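PDB 6UUE: transcriptional activator ToxR from Vibrio vulnificus, which probably senses conditions in the periplasm through its periplasmic domain and activates transcription through a separate DNA-binding domain across the inner membrane. Local coordinates for residues Q37-S42 against I92-N97. Numbering follows the deposited sequence.
Sequences QAWMPS and IFSEQN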
# COMPACT_ATOMS: atom_id res chain seq x y z
N GLN A 37 6.29 -11.24 0.60
CA GLN A 37 7.32 -10.86 1.57
C GLN A 37 8.49 -10.12 0.92
O GLN A 37 9.05 -9.19 1.51
CB GLN A 37 7.79 -12.10 2.34
CG GLN A 37 8.83 -11.82 3.42
CD GLN A 37 8.31 -10.90 4.51
OE1 GLN A 37 7.13 -10.92 4.85
NE2 GLN A 37 9.21 -10.08 5.06
N ALA A 38 8.86 -10.49 -0.31
CA ALA A 38 9.98 -9.84 -0.98
C ALA A 38 9.74 -8.36 -1.26
O ALA A 38 10.69 -7.60 -1.43
CB ALA A 38 10.32 -10.58 -2.28
N TRP A 39 8.48 -7.95 -1.32
CA TRP A 39 8.12 -6.57 -1.58
C TRP A 39 7.99 -5.74 -0.31
O TRP A 39 7.75 -4.53 -0.41
CB TRP A 39 6.79 -6.53 -2.34
CG TRP A 39 6.90 -6.93 -3.79
CD1 TRP A 39 6.74 -8.19 -4.32
CD2 TRP A 39 7.14 -6.06 -4.90
NE1 TRP A 39 6.89 -8.14 -5.68
CE2 TRP A 39 7.13 -6.85 -6.06
CE3 TRP A 39 7.37 -4.68 -5.01
CZ2 TRP A 39 7.36 -6.31 -7.34
CZ3 TRP A 39 7.59 -4.15 -6.28
CH2 TRP A 39 7.57 -4.96 -7.42
N MSE A 40 8.10 -6.34 0.87
CA MSE A 40 7.85 -5.56 2.09
C MSE A 40 8.67 -4.28 2.27
O MSE A 40 8.11 -3.27 2.65
CB MSE A 40 7.86 -6.44 3.35
CG MSE A 40 6.63 -7.37 3.46
SE MSE A 40 4.88 -6.46 3.39
CE MSE A 40 5.11 -5.22 4.85
N PRO A 41 9.98 -4.30 2.01
CA PRO A 41 10.72 -3.03 2.14
C PRO A 41 10.19 -1.93 1.23
O PRO A 41 10.12 -0.77 1.66
CB PRO A 41 12.17 -3.43 1.85
CG PRO A 41 12.22 -4.86 2.32
CD PRO A 41 10.90 -5.44 1.87
N SER A 42 9.81 -2.26 -0.01
CA SER A 42 9.21 -1.28 -0.91
C SER A 42 7.86 -0.82 -0.40
O SER A 42 7.55 0.38 -0.42
CB SER A 42 9.06 -1.87 -2.31
OG SER A 42 10.31 -2.21 -2.89
N ILE A 92 3.94 0.34 -8.49
CA ILE A 92 5.35 0.51 -8.18
C ILE A 92 6.17 -0.60 -8.84
O ILE A 92 5.67 -1.69 -9.11
CB ILE A 92 5.67 0.61 -6.67
CG1 ILE A 92 5.41 -0.72 -5.96
CG2 ILE A 92 4.87 1.72 -6.02
CD1 ILE A 92 5.76 -0.68 -4.49
N PHE A 93 7.43 -0.29 -9.09
CA PHE A 93 8.36 -1.22 -9.71
C PHE A 93 9.37 -1.71 -8.69
O PHE A 93 9.66 -1.04 -7.70
CB PHE A 93 9.09 -0.57 -10.87
CG PHE A 93 8.25 -0.38 -12.10
CD1 PHE A 93 7.29 0.63 -12.15
CD2 PHE A 93 8.41 -1.20 -13.20
CE1 PHE A 93 6.51 0.80 -13.27
CE2 PHE A 93 7.63 -1.03 -14.33
CZ PHE A 93 6.68 -0.03 -14.37
N SER A 94 9.91 -2.91 -8.94
CA SER A 94 10.99 -3.40 -8.10
C SER A 94 12.29 -2.67 -8.41
O SER A 94 13.01 -2.26 -7.50
CB SER A 94 11.17 -4.91 -8.31
OG SER A 94 11.36 -5.20 -9.68
N GLU A 95 12.59 -2.47 -9.70
CA GLU A 95 13.83 -1.84 -10.12
C GLU A 95 13.73 -0.32 -10.08
O GLU A 95 14.52 0.35 -9.41
CB GLU A 95 14.23 -2.34 -11.51
CG GLU A 95 14.52 -3.84 -11.57
CD GLU A 95 14.86 -4.32 -12.97
OE1 GLU A 95 14.76 -3.52 -13.92
OE2 GLU A 95 15.22 -5.51 -13.12
N GLN A 96 12.77 0.25 -10.82
CA GLN A 96 12.56 1.69 -10.81
C GLN A 96 12.37 2.18 -9.38
O GLN A 96 11.65 1.56 -8.58
CB GLN A 96 11.33 2.07 -11.64
CG GLN A 96 11.58 2.22 -13.12
CD GLN A 96 10.50 3.06 -13.80
OE1 GLN A 96 9.65 3.65 -13.13
NE2 GLN A 96 10.54 3.11 -15.12
N ASN A 97 13.04 3.28 -9.05
CA ASN A 97 13.06 3.80 -7.70
C ASN A 97 12.16 5.04 -7.61
O ASN A 97 11.13 5.10 -8.30
CB ASN A 97 14.51 4.04 -7.29
CG ASN A 97 15.37 2.79 -7.38
OD1 ASN A 97 15.24 1.88 -6.56
ND2 ASN A 97 16.24 2.74 -8.37
O HOH W 1 10.83 -1.40 -5.50
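Trp-39 meets Ile-92, Phe-93 and Ser-94, and Ser-42 meets Ile-92, around the 3-10 turn 37-39 and the first part of the helix that follows, and where strand 88-93 gives way to loop. The backbones stay well apart, with Ser-42 CA and Ser-94 CA 7.7 Å from each other, and side chains and one water fill the interval. Trp-39 does most of the work. With CG anti to the carbonyl carbon (chi1 -75°) and chi2 92°, the indole swings out from the helix backbone and its six-membered ring reaches residues 93-94: CH2 comes 3.5 Å from Ser-94 N and also touches Ser-94 CB, while the ring edge meets Phe-93 C, 3.9 Å from CZ3. Ile-92 CG1 approaches the same CZ3 obliquely at 4.1 Å. Further on, Ser-42 CB packs against Ile-92 CD1. The polar link is a water, bonded to Ser-42 OG and donating to Phe-93 O at a short 2.5 Å and to Ser-94 O. On the five-membered ring NE1 donates to Gly-68 O, helping hold the indole's orientation. Leu-73 of adjacent strand 72-78 touches both Trp-39 and Ile-92; this is helix-on-sheet packing in an alpha/beta domain, joining helix 40-53 to an outermost strand of the mixed sheet.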